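PDB 4E3X: delta-1-pyrroline-5-carboxylate dehydrogenase, mitochondrial from Mus musculus, which oxidises L-glutamate gamma-semialdehyde to L-glutamate with NAD+, the second step of proline degradation in the mitochondrion. Local coordinates for residues D471-T479 / P519-G527; Q151-A162 / S208-G216. One frame throughout, in Å; residues are numbered along the deposited sequence.

In the fold
Contacts 1 and 2 are both buried; their centres lie about 22 Å apart, and no atoms of the two meet. They approach the catalytic region from two parts of the aldehyde dehydrogenase fold. Contact 2 joins the start of helix 155-180 to the loop between strand 203-207 and helix 213-225, on the parallel NAD-binding sheet. Contact 1 belongs to the mixed sheet, where the short strand 523-524 lies beside strand 476-483, and its arginine reaches the second subunit. Both place a phenylalanine, Phe212 or Phe520, against the same bound proline. Their chemistry differs: in contact 1 a salt bridge, waters and backbone bonds flank a small apolar cluster, whereas a buried carboxylate, an ammonium group and an amide hold backbone atoms in contact 2.

Contact 1. Residues D471-T479 / P519-G527; sequences DSTTSYGLT and PFGGARASG. With PRO (proline), chain K.
Asp471 OD1 is gripped by both terminal nitrogens of Arg524, NH1 at 2.9 Å and NH2 at 3.0 Å, in an end-on salt bridge. The two donors come from the same face of the carboxylate, whose plane stands 56° from that of the guanidinium, and a single oxygen takes both. NH2 also makes a weak bond to Asp471 O and donates to a water, while NH1 has a second salt-bridge partner in Glu201 of the second subunit. Further along, Ala525 N donates to Ser475 O (2.9 Å). Gly477 N gives Ser526 OG a nearly straight bond, 169° at the hydrogen, and that hydroxyl is also hydrogen-bonded to Gly316 O. Leu478 reaches across with its CG set opposite the backbone N (chi1 -164°), which brings CD1 to 3.8 Å from Phe520 CZ, the two side chains crossing at about a right angle. One face of the Phe520 ring receives the bound proline, whose CD lies 3.5 Å from Phe520 CD1, and Leu478 itself is close to the nucleophile Cys348. Strand 476-483 follows helix 463-472 and runs parallel to strand 503-506, while the short, weakly bonded strand 523-524 lies antiparallel beside it, near the second subunit.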
loop_
_atom_site.group_PDB
_atom_site.type_symbol
_atom_site.label_atom_id
_atom_site.label_comp_id
_atom_site.label_asym_id
_atom_site.label_seq_id
_atom_site.Cartn_x
_atom_site.Cartn_y
_atom_site.Cartn_z
ATOM N N ASP B 471 -0.069 21.262 -16.332
ATOM C CA ASP B 471 0.303 20.582 -15.108
ATOM C C ASP B 471 -0.302 21.187 -13.832
ATOM O O ASP B 471 -0.622 20.451 -12.901
ATOM C CB ASP B 471 1.831 20.555 -15.015
ATOM C CG ASP B 471 2.322 19.954 -13.725
ATOM O OD1 ASP B 471 2.118 18.744 -13.504
ATOM O OD2 ASP B 471 2.923 20.696 -12.930
ATOM N N SER B 472 -0.458 22.511 -13.786
ATOM C CA SER B 472 -0.821 23.191 -12.540
ATOM C C SER B 472 -2.280 23.623 -12.428
ATOM O O SER B 472 -2.738 23.966 -11.339
ATOM C CB SER B 472 0.062 24.422 -12.345
ATOM O OG SER B 472 -0.299 25.425 -13.277
ATOM N N THR B 473 -3.011 23.617 -13.538
ATOM C CA THR B 473 -4.351 24.202 -13.549
ATOM C C THR B 473 -5.362 23.443 -12.691
ATOM O O THR B 473 -6.182 24.053 -11.995
ATOM C CB THR B 473 -4.881 24.372 -14.987
ATOM O OG1 THR B 473 -4.081 25.356 -15.656
ATOM C CG2 THR B 473 -6.337 24.828 -14.988
ATOM N N THR B 474 -5.294 22.115 -12.712
ATOM C CA THR B 474 -6.287 21.309 -12.017
ATOM C C THR B 474 -5.704 20.627 -10.790
ATOM O O THR B 474 -4.499 20.672 -10.549
ATOM C CB THR B 474 -6.902 20.222 -12.931
ATOM O OG1 THR B 474 -6.054 19.062 -12.943
ATOM C CG2 THR B 474 -7.123 20.760 -14.343
ATOM N N SER B 475 -6.573 19.976 -10.027
ATOM C CA SER B 475 -6.141 19.251 -8.841
ATOM C C SER B 475 -5.883 17.778 -9.143
ATOM O O SER B 475 -5.508 17.020 -8.253
ATOM C CB SER B 475 -7.206 19.354 -7.757
ATOM O OG SER B 475 -8.364 18.634 -8.137
ATOM N N TYR B 476 -6.066 17.386 -10.402
ATOM C CA TYR B 476 -6.074 15.972 -10.780
ATOM C C TYR B 476 -4.804 15.475 -11.465
ATOM O O TYR B 476 -3.979 16.265 -11.931
ATOM C CB TYR B 476 -7.279 15.702 -11.679
ATOM C CG TYR B 476 -8.624 15.912 -11.012
ATOM C CD1 TYR B 476 -9.142 14.961 -10.133
ATOM C CD2 TYR B 476 -9.395 17.040 -11.290
ATOM C CE1 TYR B 476 -10.376 15.125 -9.543
ATOM C CE2 TYR B 476 -10.647 17.213 -10.703
ATOM C CZ TYR B 476 -11.125 16.247 -9.833
ATOM O OH TYR B 476 -12.356 16.389 -9.234
ATOM N N GLY B 477 -4.647 14.156 -11.529
ATOM C CA GLY B 477 -3.458 13.586 -12.135
ATOM C C GLY B 477 -3.694 12.258 -12.821
ATOM O O GLY B 477 -2.847 11.361 -12.740
ATOM N N LEU B 478 -4.822 12.131 -13.515
ATOM C CA LEU B 478 -5.244 10.818 -14.000
ATOM C C LEU B 478 -4.724 10.509 -15.402
ATOM O O LEU B 478 -3.744 9.779 -15.535
ATOM C CB LEU B 478 -6.761 10.643 -13.874
ATOM C CG LEU B 478 -7.277 9.206 -13.993
ATOM C CD1 LEU B 478 -6.367 8.213 -13.281
ATOM C CD2 LEU B 478 -8.691 9.102 -13.452
ATOM N N THR B 479 -5.351 11.050 -16.443
ATOM C CA THR B 479 -4.860 10.762 -17.788
ATOM C C THR B 479 -4.525 12.009 -18.591
ATOM O O THR B 479 -4.961 13.117 -18.284
ATOM C CB THR B 479 -5.844 9.914 -18.623
ATOM O OG1 THR B 479 -6.946 10.735 -19.023
ATOM C CG2 THR B 479 -6.346 8.695 -17.851
ATOM N N PRO B 519 -1.761 -0.434 -17.053
ATOM C CA PRO B 519 -2.317 -0.410 -15.696
ATOM C C PRO B 519 -2.821 0.997 -15.383
ATOM O O PRO B 519 -2.159 1.989 -15.728
ATOM C CB PRO B 519 -1.112 -0.784 -14.832
ATOM C CG PRO B 519 -0.317 -1.687 -15.732
ATOM C CD PRO B 519 -0.418 -1.041 -17.085
ATOM N N PHE B 520 -3.987 1.094 -14.754
ATOM C CA PHE B 520 -4.702 2.361 -14.733
ATOM C C PHE B 520 -4.708 3.033 -13.373
ATOM O O PHE B 520 -4.953 2.393 -12.348
ATOM C CB PHE B 520 -6.147 2.149 -15.184
ATOM C CG PHE B 520 -6.925 3.429 -15.321
ATOM C CD1 PHE B 520 -7.795 3.843 -14.326
ATOM C CD2 PHE B 520 -6.751 4.236 -16.436
ATOM C CE1 PHE B 520 -8.501 5.028 -14.455
ATOM C CE2 PHE B 520 -7.450 5.424 -16.566
ATOM C CZ PHE B 520 -8.325 5.823 -15.567
ATOM N N GLY B 521 -4.476 4.338 -13.370
ATOM C CA GLY B 521 -4.619 5.102 -12.145
ATOM C C GLY B 521 -3.677 6.280 -12.107
ATOM O O GLY B 521 -2.714 6.339 -12.873
ATOM N N GLY B 522 -3.958 7.226 -11.222
ATOM C CA GLY B 522 -3.098 8.375 -11.051
ATOM C C GLY B 522 -3.211 8.959 -9.660
ATOM O O GLY B 522 -4.102 8.587 -8.887
ATOM N N ALA B 523 -2.308 9.889 -9.351
ATOM C CA ALA B 523 -2.230 10.467 -8.016
ATOM C C ALA B 523 -2.836 11.875 -7.998
ATOM O O ALA B 523 -3.848 12.121 -8.663
ATOM C CB ALA B 523 -0.792 10.445 -7.493
ATOM N N ARG B 524 -2.227 12.792 -7.251
ATOM C CA ARG B 524 -2.879 14.065 -6.941
ATOM C C ARG B 524 -4.284 13.767 -6.402
ATOM O O ARG B 524 -4.428 12.858 -5.583
ATOM C CB ARG B 524 -2.830 15.045 -8.120
ATOM C CG ARG B 524 -1.372 15.415 -8.432
ATOM C CD ARG B 524 -1.219 16.388 -9.578
ATOM N NE ARG B 524 0.188 16.755 -9.726
ATOM C CZ ARG B 524 0.674 17.451 -10.746
ATOM N NH1 ARG B 524 1.970 17.727 -10.801
ATOM N NH2 ARG B 524 -0.136 17.871 -11.713
ATOM N N ALA B 525 -5.311 14.498 -6.828
ATOM C CA ALA B 525 -6.653 14.236 -6.299
ATOM C C ALA B 525 -7.308 12.987 -6.901
ATOM O O ALA B 525 -8.395 12.599 -6.479
ATOM C CB ALA B 525 -7.564 15.457 -6.478
ATOM N N SER B 526 -6.648 12.359 -7.871
ATOM C CA SER B 526 -7.242 11.229 -8.603
ATOM C C SER B 526 -7.245 9.904 -7.843
ATOM O O SER B 526 -7.838 8.924 -8.303
ATOM C CB SER B 526 -6.576 11.041 -9.968
ATOM O OG SER B 526 -6.750 12.202 -10.763
ATOM N N GLY B 527 -6.601 9.863 -6.682
ATOM C CA GLY B 527 -6.706 8.696 -5.824
ATOM C C GLY B 527 -5.384 8.183 -5.294
ATOM O O GLY B 527 -4.379 8.896 -5.278
HETATM N N PRO K . -10.022 2.377 -17.574
HETATM C CA PRO K . -10.910 3.244 -18.349
HETATM C C PRO K . -10.166 4.038 -19.418
HETATM O O PRO K . -8.932 4.084 -19.458
HETATM C CB PRO K . -11.477 4.181 -17.284
HETATM C CG PRO K . -11.566 3.315 -16.077
HETATM C CD PRO K . -10.375 2.376 -16.143
HETATM O OXT PRO K . -10.800 4.651 -20.279
HETATM O O HOH W 1 -2.867 18.674 -11.600
HETATM O O HOH W 2 -0.461 10.823 -11.439
#

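Contact 2. Residues Q151-A162 / S208-G216; sequences QGKTVIQAEIDA and SPFNFTAIG. With PRO (proline), chain K; PRO (proline), chain J.
Asp161 meets Thr213 and Ala214 at the amino end of helix 213-225, the helix that follows strand 203-207 in the Rossmann-type NAD-binding domain of the aldehyde dehydrogenase fold. From its CB, 4.0 Å from Phe212 CD2, the side chain heads for the backbone of that helix. CG sits at the edge of the Phe212 ring, 3.6 Å from CD2, with the carboxylate plane turned 70° from the ring. This course follows from a first torsion that sets CG opposite the backbone N (chi1 169°). At the tip, Asp161 OD1 accepts from Ala214 N at 2.8 Å and Asp161 OD2 from Thr213 N at 2.9 Å, each through its syn lone pair, and the carboxylate thus takes two amides of the first helical turn. The positive end of the helix dipole probably stabilises its charge. From above the carboxylate plane Lys153 NZ reaches Asp161 OD2 in a salt bridge of 2.8 Å. The same Lys153 NZ donates to Asn211 O at 2.7 Å and forms an off-centre cation-pi contact with Phe212. With an alanine in place of this aspartate, the amides of Thr213 and Ala214 would probably lose their acceptor and the Lys153 ammonium its counter-charge. The Lys153 bond holds the carbonyl of Asn211, probably the transition-state stabiliser, whose ND2 is held by Gln346 O near the nucleophile Cys348. Phe212 turns one ring face to the proline bound beside that cysteine, whereas Phe210 touches a different bound proline. Gln151 NE2 bridges the loop and the start of the helix, donating to Phe210 O and to Thr213 OG1, a hydroxyl also bonded to Thr147. The second of these bonds, 3.1 Å from Gln151 NE2 to Thr213 OG1, lies almost in the amide plane of Gln151.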
loop_
_atom_site.group_PDB
_atom_site.type_symbol
_atom_site.label_atom_id
_atom_site.label_comp_id
_atom_site.label_asym_id
_atom_site.label_seq_id
_atom_site.Cartn_x
_atom_site.Cartn_y
_atom_site.Cartn_z
ATOM N N GLN B 151 -27.002 1.014 -18.528
ATOM C CA GLN B 151 -26.045 2.110 -18.363
ATOM C C GLN B 151 -25.960 3.026 -19.588
ATOM O O GLN B 151 -25.276 4.044 -19.548
ATOM C CB GLN B 151 -24.659 1.581 -17.980
ATOM C CG GLN B 151 -24.573 1.038 -16.565
ATOM C CD GLN B 151 -23.765 -0.240 -16.500
ATOM O OE1 GLN B 151 -24.306 -1.335 -16.633
ATOM N NE2 GLN B 151 -22.458 -0.109 -16.319
ATOM N N GLY B 152 -26.663 2.674 -20.664
ATOM C CA GLY B 152 -26.732 3.528 -21.842
ATOM C C GLY B 152 -25.538 3.436 -22.775
ATOM O O GLY B 152 -25.319 4.339 -23.581
ATOM N N LYS B 153 -24.755 2.369 -22.656
ATOM C CA LYS B 153 -23.593 2.179 -23.524
ATOM C C LYS B 153 -23.945 1.727 -24.937
ATOM O O LYS B 153 -24.919 1.006 -25.146
ATOM C CB LYS B 153 -22.616 1.176 -22.899
ATOM C CG LYS B 153 -22.047 1.642 -21.564
ATOM C CD LYS B 153 -20.654 1.103 -21.282
ATOM C CE LYS B 153 -20.087 1.804 -20.063
ATOM N NZ LYS B 153 -18.688 1.404 -19.750
ATOM N N THR B 154 -23.133 2.145 -25.903
ATOM C CA THR B 154 -23.217 1.585 -27.242
ATOM C C THR B 154 -22.614 0.180 -27.251
ATOM O O THR B 154 -21.948 -0.233 -26.296
ATOM C CB THR B 154 -22.436 2.432 -28.246
ATOM O OG1 THR B 154 -21.083 2.544 -27.789
ATOM C CG2 THR B 154 -23.060 3.820 -28.386
ATOM N N VAL B 155 -22.845 -0.545 -28.339
ATOM C CA VAL B 155 -22.278 -1.879 -28.510
ATOM C C VAL B 155 -20.785 -1.927 -28.188
ATOM O O VAL B 155 -20.347 -2.732 -27.368
ATOM C CB VAL B 155 -22.461 -2.389 -29.951
ATOM C CG1 VAL B 155 -21.754 -3.720 -30.128
ATOM C CG2 VAL B 155 -23.934 -2.508 -30.303
ATOM N N ILE B 156 -19.997 -1.061 -28.815
ATOM C CA ILE B 156 -18.559 -1.144 -28.626
ATOM C C ILE B 156 -18.132 -0.726 -27.223
ATOM O O ILE B 156 -17.210 -1.313 -26.668
ATOM C CB ILE B 156 -17.775 -0.351 -29.700
ATOM C CG1 ILE B 156 -16.265 -0.586 -29.565
ATOM C CG2 ILE B 156 -18.084 1.139 -29.625
ATOM C CD1 ILE B 156 -15.864 -2.052 -29.587
ATOM N N GLN B 157 -18.798 0.268 -26.637
ATOM C CA GLN B 157 -18.445 0.661 -25.281
ATOM C C GLN B 157 -18.781 -0.459 -24.294
ATOM O O GLN B 157 -18.044 -0.701 -23.347
ATOM C CB GLN B 157 -19.111 1.984 -24.889
ATOM C CG GLN B 157 -18.508 3.202 -25.587
ATOM C CD GLN B 157 -17.014 3.319 -25.353
ATOM O OE1 GLN B 157 -16.551 3.299 -24.214
ATOM N NE2 GLN B 157 -16.250 3.423 -26.436
ATOM N N ALA B 158 -19.874 -1.172 -24.537
ATOM C CA ALA B 158 -20.212 -2.299 -23.677
ATOM C C ALA B 158 -19.193 -3.423 -23.861
ATOM O O ALA B 158 -18.747 -4.039 -22.893
ATOM C CB ALA B 158 -21.603 -2.786 -23.985
ATOM N N GLU B 159 -18.819 -3.675 -25.112
ATOM C CA GLU B 159 -17.879 -4.740 -25.449
ATOM C C GLU B 159 -16.519 -4.569 -24.785
ATOM O O GLU B 159 -15.972 -5.525 -24.238
ATOM C CB GLU B 159 -17.720 -4.854 -26.970
ATOM C CG GLU B 159 -16.494 -5.625 -27.433
ATOM C CD GLU B 159 -16.610 -7.137 -27.277
ATOM O OE1 GLU B 159 -17.615 -7.629 -26.716
ATOM O OE2 GLU B 159 -15.682 -7.835 -27.730
ATOM N N ILE B 160 -15.970 -3.361 -24.826
ATOM C CA ILE B 160 -14.659 -3.146 -24.225
ATOM C C ILE B 160 -14.687 -3.177 -22.701
ATOM O O ILE B 160 -13.646 -3.361 -22.078
ATOM C CB ILE B 160 -13.969 -1.854 -24.717
ATOM C CG1 ILE B 160 -14.692 -0.603 -24.215
ATOM C CG2 ILE B 160 -13.834 -1.866 -26.236
ATOM C CD1 ILE B 160 -14.033 0.697 -24.660
ATOM N N ASP B 161 -15.880 -3.026 -22.127
ATOM C CA ASP B 161 -16.074 -2.938 -20.683
ATOM C C ASP B 161 -16.546 -4.272 -20.088
ATOM O O ASP B 161 -15.766 -4.993 -19.455
ATOM C CB ASP B 161 -17.083 -1.809 -20.393
ATOM C CG ASP B 161 -17.582 -1.789 -18.949
ATOM O OD1 ASP B 161 -16.928 -2.383 -18.070
ATOM O OD2 ASP B 161 -18.643 -1.164 -18.699
ATOM N N ALA B 162 -17.828 -4.588 -20.278
ATOM C CA ALA B 162 -18.446 -5.743 -19.620
ATOM C C ALA B 162 -17.873 -7.064 -20.095
ATOM O O ALA B 162 -17.894 -8.056 -19.367
ATOM C CB ALA B 162 -19.952 -5.725 -19.814
ATOM N N SER B 208 -18.589 0.460 -5.916
ATOM C CA SER B 208 -18.307 0.587 -7.349
ATOM C C SER B 208 -19.174 1.641 -8.053
ATOM O O SER B 208 -20.266 1.965 -7.588
ATOM C CB SER B 208 -18.435 -0.778 -8.029
ATOM O OG SER B 208 -19.702 -1.362 -7.798
ATOM N N PRO B 209 -18.683 2.179 -9.182
ATOM C CA PRO B 209 -19.360 3.284 -9.870
ATOM C C PRO B 209 -20.232 2.813 -11.033
ATOM O O PRO B 209 -20.142 1.668 -11.474
ATOM C CB PRO B 209 -18.187 4.089 -10.420
ATOM C CG PRO B 209 -17.214 3.028 -10.810
ATOM C CD PRO B 209 -17.349 1.933 -9.762
ATOM N N PHE B 210 -21.048 3.717 -11.559
ATOM C CA PHE B 210 -21.982 3.348 -12.608
ATOM C C PHE B 210 -21.321 3.075 -13.938
ATOM O O PHE B 210 -21.885 2.379 -14.788
ATOM C CB PHE B 210 -23.034 4.448 -12.818
ATOM C CG PHE B 210 -22.528 5.662 -13.568
ATOM C CD1 PHE B 210 -22.638 5.738 -14.954
ATOM C CD2 PHE B 210 -21.971 6.737 -12.892
ATOM C CE1 PHE B 210 -22.182 6.851 -15.651
ATOM C CE2 PHE B 210 -21.520 7.854 -13.581
ATOM C CZ PHE B 210 -21.624 7.907 -14.963
ATOM N N ASN B 211 -20.154 3.670 -14.149
ATOM C CA ASN B 211 -19.720 3.895 -15.526
ATOM C C ASN B 211 -18.977 2.762 -16.200
ATOM O O ASN B 211 -18.829 2.762 -17.419
ATOM C CB ASN B 211 -18.980 5.225 -15.667
ATOM C CG ASN B 211 -17.686 5.257 -14.898
ATOM O OD1 ASN B 211 -17.512 4.554 -13.904
ATOM N ND2 ASN B 211 -16.761 6.093 -15.351
ATOM N N PHE B 212 -18.508 1.802 -15.410
ATOM C CA PHE B 212 -17.914 0.590 -15.960
ATOM C C PHE B 212 -18.374 -0.628 -15.193
ATOM O O PHE B 212 -18.109 -0.756 -14.006
ATOM C CB PHE B 212 -16.388 0.658 -15.943
ATOM C CG PHE B 212 -15.823 1.597 -16.960
ATOM C CD1 PHE B 212 -15.576 2.922 -16.637
ATOM C CD2 PHE B 212 -15.562 1.165 -18.252
ATOM C CE1 PHE B 212 -15.065 3.797 -17.578
ATOM C CE2 PHE B 212 -15.051 2.038 -19.204
ATOM C CZ PHE B 212 -14.800 3.353 -18.862
ATOM N N THR B 213 -19.067 -1.521 -15.884
ATOM C CA THR B 213 -19.437 -2.804 -15.304
ATOM C C THR B 213 -18.210 -3.549 -14.778
ATOM O O THR B 213 -18.267 -4.190 -13.728
ATOM C CB THR B 213 -20.184 -3.636 -16.354
ATOM O OG1 THR B 213 -21.401 -2.956 -16.659
ATOM C CG2 THR B 213 -20.500 -5.049 -15.869
ATOM N N ALA B 214 -17.101 -3.448 -15.509
ATOM C CA ALA B 214 -15.888 -4.176 -15.163
ATOM C C ALA B 214 -15.298 -3.737 -13.826
ATOM O O ALA B 214 -14.701 -4.542 -13.114
ATOM C CB ALA B 214 -14.846 -4.027 -16.270
ATOM N N ILE B 215 -15.431 -2.455 -13.492
ATOM C CA ILE B 215 -14.835 -1.943 -12.264
ATOM C C ILE B 215 -15.458 -2.597 -11.038
ATOM O O ILE B 215 -14.750 -2.960 -10.107
ATOM C CB ILE B 215 -14.902 -0.404 -12.193
ATOM C CG1 ILE B 215 -13.966 0.200 -13.241
ATOM C CG2 ILE B 215 -14.491 0.093 -10.812
ATOM C CD1 ILE B 215 -13.980 1.712 -13.291
ATOM N N GLY B 216 -16.775 -2.781 -11.052
ATOM C CA GLY B 216 -17.444 -3.466 -9.960
ATOM C C GLY B 216 -16.930 -4.881 -9.776
ATOM O O GLY B 216 -16.649 -5.326 -8.658
HETATM N N PRO K . -10.022 2.377 -17.574
HETATM C CA PRO K . -10.910 3.244 -18.349
HETATM C C PRO K . -10.166 4.038 -19.418
HETATM O O PRO K . -8.932 4.084 -19.458
HETATM C CB PRO K . -11.477 4.181 -17.284
HETATM C CG PRO K . -11.566 3.315 -16.077
HETATM C CD PRO K . -10.375 2.376 -16.143
HETATM O OXT PRO K . -10.800 4.651 -20.279
HETATM N N PRO J . -25.029 10.233 -11.387
HETATM C CA PRO J . -25.141 10.720 -10.009
HETATM C C PRO J . -24.667 12.164 -9.883
HETATM O O PRO J . -24.377 12.823 -10.885
HETATM C CB PRO J . -24.222 9.769 -9.217
HETATM C CG PRO J . -23.563 8.865 -10.246
HETATM C CD PRO J . -24.470 8.873 -11.432
HETATM O OXT PRO J . -24.580 12.705 -8.780
#